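Local coordinates for protein omega-class glutathione S-transferase (Bombyx mori, PDB 3WD6) that binds glutathione and, as an omega-class member of its superfamily, probably acts as a glutathione transferase and a glutathione-dependent dehydroascorbate reductase, at residues 14-19 with 245-250; 32-37 with 222-227. All coordinates share one frame; numbering follows the deposited sequence.

Contact 1. Residues 14-19 with 245-250; sequences TKHLRK and NYELLN
His16 meets the C-terminal tail through both its ring and its backbone, and Glu247 OE2 receives the two resulting bonds. His16 N donates to Glu247 OE2 over 3.1 Å, almost straight at 170°. His16 ND1 reaches the same Glu247 OE2 at 3.0 Å but is more bent (132°). Both arrive on the syn side, from opposite faces of the carboxylate plane, so one oxygen is gripped between main chain and ring. With CG anti to the carbonyl carbon (chi1 -55°) and a further bend at chi2, the Glu247 chain folds its carboxylate back toward the strand at 16-17. The tight packing lies beside these bonds: Tyr246 CB sits over the centre of the imidazole, 3.6 Å from the centroid of the His16 ring, a CH-pi contact. The phenol ring is slid aside, its plane nearly parallel to that of His16, with little overlap.

Toward Thr14, Lys15 and Asn250, all exposed, the contact loosens and water enters. One water donates to Thr14 O and to Glu247 OE1, and accepts a weak bond from His16 ND1. Asn250 ND2 also donates to Glu247 OE1 at 3.1 Å, within the tail, where a type I turn from Glu247 to Asn250 brings the amide round. Lys15 NZ stays 6.5 Å from Glu247 OE2, too far for an ion pair.

At the far side of the imidazole, His16 NE2 is hydrogen-bonded to Arg36 N. A ring whose ND1 donates to a carboxylate while NE2 faces a backbone N-H is consistent with a neutral imidazole protonated on ND1, its NE2 acceptor strength probably raised by Glu247.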
loop_
_atom_site.group_PDB
_atom_site.type_symbol
_atom_site.label_atom_id
_atom_site.label_comp_id
_atom_site.label_asym_id
_atom_site.label_seq_id
_atom_site.Cartn_x
_atom_site.Cartn_y
_atom_site.Cartn_z
ATOM N N THR A 14 13.260 -10.964 1.521
ATOM C CA THR A 14 13.742 -12.170 0.854
ATOM C C THR A 14 13.764 -11.904 -0.656
ATOM O O THR A 14 13.027 -11.049 -1.135
ATOM C CB THR A 14 12.849 -13.403 1.185
ATOM O OG1 THR A 14 11.494 -13.149 0.786
ATOM C CG2 THR A 14 12.870 -13.698 2.691
ATOM N N LYS A 15 14.608 -12.623 -1.398
ATOM C CA LYS A 15 14.767 -12.375 -2.839
ATOM C C LYS A 15 13.428 -12.434 -3.584
ATOM O O LYS A 15 12.563 -13.251 -3.254
ATOM C CB LYS A 15 15.772 -13.354 -3.459
ATOM C CG LYS A 15 15.990 -13.166 -4.968
ATOM C CD LYS A 15 15.600 -14.443 -5.741
ATOM C CE LYS A 15 16.702 -14.922 -6.704
ATOM N NZ LYS A 15 16.349 -14.670 -8.140
ATOM N N HIS A 16 13.238 -11.538 -4.551
ATOM C CA HIS A 16 12.074 -11.605 -5.418
ATOM C C HIS A 16 12.268 -12.748 -6.411
ATOM O O HIS A 16 13.285 -12.818 -7.094
ATOM C CB HIS A 16 11.874 -10.286 -6.161
ATOM C CG HIS A 16 11.421 -9.163 -5.282
ATOM N ND1 HIS A 16 12.190 -8.670 -4.250
ATOM C CD2 HIS A 16 10.278 -8.435 -5.283
ATOM C CE1 HIS A 16 11.540 -7.684 -3.654
ATOM N NE2 HIS A 16 10.379 -7.522 -4.261
ATOM N N LEU A 17 11.290 -13.640 -6.494
ATOM C CA LEU A 17 11.441 -14.856 -7.282
ATOM C C LEU A 17 11.075 -14.586 -8.736
ATOM O O LEU A 17 10.140 -13.827 -9.016
ATOM C CB LEU A 17 10.584 -15.987 -6.696
ATOM C CG LEU A 17 10.855 -16.279 -5.218
ATOM C CD1 LEU A 17 10.056 -17.487 -4.751
ATOM C CD2 LEU A 17 12.351 -16.483 -4.951
ATOM N N ARG A 18 11.831 -15.185 -9.655
ATOM C CA ARG A 18 11.623 -14.986 -11.091
ATOM C C ARG A 18 11.298 -16.315 -11.759
ATOM O O ARG A 18 11.431 -17.372 -11.146
ATOM C CB ARG A 18 12.878 -14.396 -11.731
ATOM C CG ARG A 18 13.511 -13.255 -10.933
ATOM C CD ARG A 18 14.973 -13.010 -11.342
ATOM N NE ARG A 18 15.125 -12.846 -12.792
ATOM C CZ ARG A 18 16.073 -12.107 -13.368
ATOM N NH1 ARG A 18 16.955 -11.452 -12.610
ATOM N NH2 ARG A 18 16.135 -12.011 -14.699
ATOM N N LYS A 19 10.872 -16.255 -13.017
ATOM C CA LYS A 19 10.727 -17.461 -13.837
ATOM C C LYS A 19 11.958 -18.372 -13.682
ATOM O O LYS A 19 13.111 -17.922 -13.876
ATOM C CB LYS A 19 10.511 -17.088 -15.310
ATOM C CG LYS A 19 10.510 -18.271 -16.260
ATOM C CD LYS A 19 9.467 -18.114 -17.364
ATOM C CE LYS A 19 9.191 -19.461 -18.025
ATOM N NZ LYS A 19 8.961 -20.554 -17.018
ATOM N N ASN A 245 15.397 -2.776 -10.131
ATOM C CA ASN A 245 16.183 -3.537 -9.174
ATOM C C ASN A 245 15.307 -3.757 -7.928
ATOM O O ASN A 245 15.008 -2.820 -7.172
ATOM C CB ASN A 245 17.483 -2.803 -8.841
ATOM C CG ASN A 245 18.366 -3.580 -7.879
ATOM O OD1 ASN A 245 18.014 -4.683 -7.430
ATOM N ND2 ASN A 245 19.522 -3.009 -7.550
ATOM N N TYR A 246 14.863 -4.996 -7.749
ATOM C CA TYR A 246 14.013 -5.353 -6.617
ATOM C C TYR A 246 14.813 -5.676 -5.353
ATOM O O TYR A 246 14.227 -6.011 -4.338
ATOM C CB TYR A 246 13.145 -6.564 -6.969
ATOM C CG TYR A 246 12.139 -6.338 -8.084
ATOM C CD1 TYR A 246 11.150 -5.367 -7.973
ATOM C CD2 TYR A 246 12.152 -7.125 -9.232
ATOM C CE1 TYR A 246 10.219 -5.166 -8.993
ATOM C CE2 TYR A 246 11.224 -6.941 -10.249
ATOM C CZ TYR A 246 10.260 -5.962 -10.128
ATOM O OH TYR A 246 9.328 -5.771 -11.135
ATOM N N GLU A 247 16.137 -5.579 -5.402
ATOM C CA GLU A 247 16.943 -6.022 -4.263
ATOM C C GLU A 247 17.681 -4.898 -3.529
ATOM O O GLU A 247 18.544 -5.156 -2.673
ATOM C CB GLU A 247 17.932 -7.117 -4.696
ATOM C CG GLU A 247 17.272 -8.316 -5.376
ATOM C CD GLU A 247 16.151 -8.915 -4.546
ATOM O OE1 GLU A 247 16.382 -9.220 -3.352
ATOM O OE2 GLU A 247 15.037 -9.077 -5.087
ATOM N N LEU A 248 17.345 -3.654 -3.846
ATOM C CA LEU A 248 17.970 -2.531 -3.146
ATOM C C LEU A 248 18.019 -2.719 -1.619
ATOM O O LEU A 248 18.964 -2.297 -0.972
ATOM C CB LEU A 248 17.297 -1.213 -3.525
ATOM C CG LEU A 248 17.509 -0.872 -5.007
ATOM C CD1 LEU A 248 16.665 0.337 -5.435
ATOM C CD2 LEU A 248 18.992 -0.648 -5.290
ATOM N N LEU A 249 17.022 -3.376 -1.037
ATOM C CA LEU A 249 17.022 -3.573 0.419
ATOM C C LEU A 249 17.644 -4.882 0.897
ATOM O O LEU A 249 17.501 -5.247 2.077
ATOM C CB LEU A 249 15.597 -3.479 0.967
ATOM C CG LEU A 249 15.083 -2.050 1.056
ATOM C CD1 LEU A 249 13.617 -2.075 1.415
ATOM C CD2 LEU A 249 15.910 -1.248 2.069
ATOM N N ASN A 250 18.327 -5.587 -0.001
ATOM C CA ASN A 250 18.786 -6.932 0.309
ATOM C C ASN A 250 20.218 -7.192 -0.157
ATOM O O ASN A 250 21.116 -6.358 0.035
ATOM C CB ASN A 250 17.813 -7.944 -0.305
ATOM C CG ASN A 250 18.175 -9.373 0.021
ATOM O OD1 ASN A 250 18.939 -9.630 0.959
ATOM N ND2 ASN A 250 17.630 -10.317 -0.754
HETATM O O HOH W 1 14.080 -8.573 -1.610
#

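Contact 2. Residues 32-37 with 222-227; sequences VYNMRY and SQYLIP. With EDO (1,2-ethanediol), chain H.
The guanidinium of Arg36 lies flat on the ring of Tyr224, a stacked cation-pi contact that joins the thioredoxin-like N-terminal domain of the glutathione transferase fold to the loop before helix 228-240. Arg36 CZ is 3.9 Å from the centroid of the Tyr224 ring, the planes 17° apart, and NH1 lies over the ring face, offset toward its rim. The same residue supplies the main acceptor: Arg36 NH2 donates to Tyr224 O at 2.9 Å, with the donor standing well above the carbonyl plane rather than on a lone pair. Weaker bonds run from NH1 to Tyr224 O and from NH2 to Leu225 O. A bend at chi2 (80°), between extended torsions at chi1 and chi3, carries the guanidinium alongside the tyrosine. Ile226 packs against this group through CG1, while its CD1 touches Tyr37 CD1 at 3.8 Å.

At the phenol end, Asn34 ND2 donates to Tyr224 OH across 3.1 Å at 162°, in its amide plane, and a water joins Asn34 OD1 to the same hydroxyl. An alanine in place of Tyr224 is likely to deprive the Arg36 guanidinium of its stacking surface and Asn34 of its phenol acceptor, opening a gap beneath a buried charge.

Farther out, Asn59 OD1 accepts from Asn34 ND2 and fixes the amide; Phe12 meets the Tyr224 ring edge-to-face, and Glu187 accepts from Ile226 N. Phe234 of helix 228-240 stacks on Tyr37. Spanning Arg36 in the sequence, Met35 SD accepts a weak hydrogen bond from Tyr37 N at 3.4 Å.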
loop_
_atom_site.group_PDB
_atom_site.type_symbol
_atom_site.label_atom_id
_atom_site.label_comp_id
_atom_site.label_asym_id
_atom_site.label_seq_id
_atom_site.Cartn_x
_atom_site.Cartn_y
_atom_site.Cartn_z
ATOM N N VAL A 32 1.999 -14.249 2.164
ATOM C CA VAL A 32 1.665 -13.182 1.228
ATOM C C VAL A 32 2.573 -13.233 0.007
ATOM O O VAL A 32 3.799 -13.140 0.155
ATOM C CB VAL A 32 1.853 -11.781 1.878
ATOM C CG1 VAL A 32 1.403 -10.659 0.923
ATOM C CG2 VAL A 32 1.101 -11.698 3.200
ATOM N N TYR A 33 1.986 -13.359 -1.187
ATOM C CA TYR A 33 2.740 -13.109 -2.422
ATOM C C TYR A 33 2.796 -11.599 -2.627
ATOM O O TYR A 33 1.759 -10.935 -2.793
ATOM C CB TYR A 33 2.137 -13.852 -3.639
ATOM C CG TYR A 33 2.219 -15.345 -3.430
ATOM C CD1 TYR A 33 3.396 -16.032 -3.692
ATOM C CD2 TYR A 33 1.143 -16.061 -2.897
ATOM C CE1 TYR A 33 3.500 -17.392 -3.467
ATOM C CE2 TYR A 33 1.241 -17.433 -2.666
ATOM C CZ TYR A 33 2.423 -18.086 -2.953
ATOM O OH TYR A 33 2.548 -19.436 -2.724
ATOM N N ASN A 34 4.013 -11.063 -2.601
ATOM C CA ASN A 34 4.230 -9.627 -2.453
ATOM C C ASN A 34 5.241 -9.122 -3.471
ATOM O O ASN A 34 5.938 -9.934 -4.104
ATOM C CB ASN A 34 4.798 -9.412 -1.039
ATOM C CG ASN A 34 4.978 -7.951 -0.673
ATOM O OD1 ASN A 34 4.067 -7.124 -0.835
ATOM N ND2 ASN A 34 6.164 -7.624 -0.151
ATOM N N MET A 35 5.320 -7.799 -3.649
ATOM C CA MET A 35 6.590 -7.212 -4.068
ATOM C C MET A 35 6.834 -5.924 -3.297
ATOM O O MET A 35 5.924 -5.111 -3.119
ATOM C CB MET A 35 6.747 -7.086 -5.579
ATOM C CG MET A 35 6.382 -5.771 -6.151
ATOM S SD MET A 35 7.749 -4.568 -6.289
ATOM C CE MET A 35 6.884 -3.413 -7.381
ATOM N N ARG A 36 8.075 -5.782 -2.824
ATOM C CA ARG A 36 8.427 -4.873 -1.735
ATOM C C ARG A 36 7.951 -3.438 -1.983
ATOM O O ARG A 36 7.600 -2.716 -1.038
ATOM C CB ARG A 36 9.943 -4.926 -1.466
ATOM C CG ARG A 36 10.432 -4.096 -0.264
ATOM C CD ARG A 36 10.181 -4.814 1.055
ATOM N NE ARG A 36 10.609 -4.029 2.219
ATOM C CZ ARG A 36 10.013 -2.908 2.643
ATOM N NH1 ARG A 36 8.965 -2.396 1.986
ATOM N NH2 ARG A 36 10.472 -2.298 3.734
ATOM N N TYR A 37 7.911 -3.046 -3.254
ATOM C CA TYR A 37 7.631 -1.668 -3.631
ATOM C C TYR A 37 6.202 -1.539 -4.135
ATOM O O TYR A 37 5.776 -0.458 -4.548
ATOM C CB TYR A 37 8.663 -1.213 -4.690
ATOM C CG TYR A 37 10.079 -1.405 -4.181
ATOM C CD1 TYR A 37 10.739 -0.397 -3.485
ATOM C CD2 TYR A 37 10.725 -2.617 -4.335
ATOM C CE1 TYR A 37 12.030 -0.594 -2.981
ATOM C CE2 TYR A 37 11.998 -2.822 -3.847
ATOM C CZ TYR A 37 12.645 -1.820 -3.161
ATOM O OH TYR A 37 13.928 -2.058 -2.684
ATOM N N SER A 222 5.782 1.724 10.512
ATOM C CA SER A 222 7.217 1.990 10.654
ATOM C C SER A 222 8.096 0.776 10.362
ATOM O O SER A 222 9.184 0.908 9.829
ATOM C CB SER A 222 7.540 2.560 12.036
ATOM O OG SER A 222 7.187 1.649 13.066
ATOM N N GLN A 223 7.615 -0.408 10.691
ATOM C CA GLN A 223 8.461 -1.584 10.554
ATOM C C GLN A 223 8.610 -1.973 9.081
ATOM O O GLN A 223 9.504 -2.748 8.733
ATOM C CB GLN A 223 7.852 -2.744 11.341
ATOM C CG GLN A 223 6.523 -3.164 10.764
ATOM C CD GLN A 223 5.879 -4.300 11.533
ATOM O OE1 GLN A 223 6.106 -5.480 11.222
ATOM N NE2 GLN A 223 5.052 -3.954 12.542
ATOM N N TYR A 224 7.739 -1.437 8.223
ATOM C CA TYR A 224 7.767 -1.748 6.793
ATOM C C TYR A 224 8.225 -0.555 5.932
ATOM O O TYR A 224 8.291 -0.663 4.710
ATOM C CB TYR A 224 6.377 -2.239 6.318
ATOM C CG TYR A 224 6.340 -2.893 4.942
ATOM C CD1 TYR A 224 7.079 -4.044 4.677
ATOM C CD2 TYR A 224 5.534 -2.381 3.914
ATOM C CE1 TYR A 224 7.042 -4.676 3.409
ATOM C CE2 TYR A 224 5.480 -3.011 2.632
ATOM C CZ TYR A 224 6.248 -4.158 2.400
ATOM O OH TYR A 224 6.239 -4.793 1.169
ATOM N N LEU A 225 8.506 0.588 6.556
ATOM C CA LEU A 225 8.932 1.779 5.803
ATOM C C LEU A 225 10.083 1.490 4.829
ATOM O O LEU A 225 11.016 0.733 5.146
ATOM C CB LEU A 225 9.390 2.885 6.747
ATOM C CG LEU A 225 8.267 3.704 7.375
ATOM C CD1 LEU A 225 8.885 4.777 8.311
ATOM C CD2 LEU A 225 7.374 4.334 6.282
ATOM N N ILE A 226 10.014 2.097 3.650
ATOM C CA ILE A 226 11.138 2.088 2.737
ATOM C C ILE A 226 11.948 3.380 2.950
ATOM O O ILE A 226 11.403 4.486 2.783
ATOM C CB ILE A 226 10.634 2.005 1.297
ATOM C CG1 ILE A 226 9.784 0.736 1.141
ATOM C CG2 ILE A 226 11.801 2.048 0.286
ATOM C CD1 ILE A 226 9.116 0.587 -0.229
ATOM N N PRO A 227 13.244 3.257 3.332
ATOM C CA PRO A 227 14.042 4.490 3.473
ATOM C C PRO A 227 13.928 5.341 2.196
ATOM O O PRO A 227 14.045 4.797 1.079
ATOM C CB PRO A 227 15.475 3.970 3.651
ATOM C CG PRO A 227 15.313 2.589 4.212
ATOM C CD PRO A 227 14.059 2.044 3.546
HETATM C C1 EDO H . 3.275 -8.738 12.764
HETATM O O1 EDO H . 2.105 -9.342 12.160
HETATM C C2 EDO H . 4.527 -8.995 11.910
HETATM O O2 EDO H . 5.451 -7.893 11.983
HETATM O O HOH W 2 4.368 -4.401 -0.606
#

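From the N terminus the chain first lays down residues 14-19 on an edge strand of the sheet, then 32-37 on the strand that continues into the loop before helix 39-51. After the remaining sheet strands and most of the helices, residues 222-227 return to the second of these and contact 2 closes a loop of 184 residues. Helix 228-240 follows, and the tail 245-250 comes back to 14-19, so contact 1 encloses contact 2 without crossing it. Their centres lie about 12 Å apart, and they touch: Tyr246 CE1 packs 3.7 Å from Met35 SD. Together they tie the C-terminal tail and the loop at 222-227 to the sheet of the N-terminal domain, near bound glutathione.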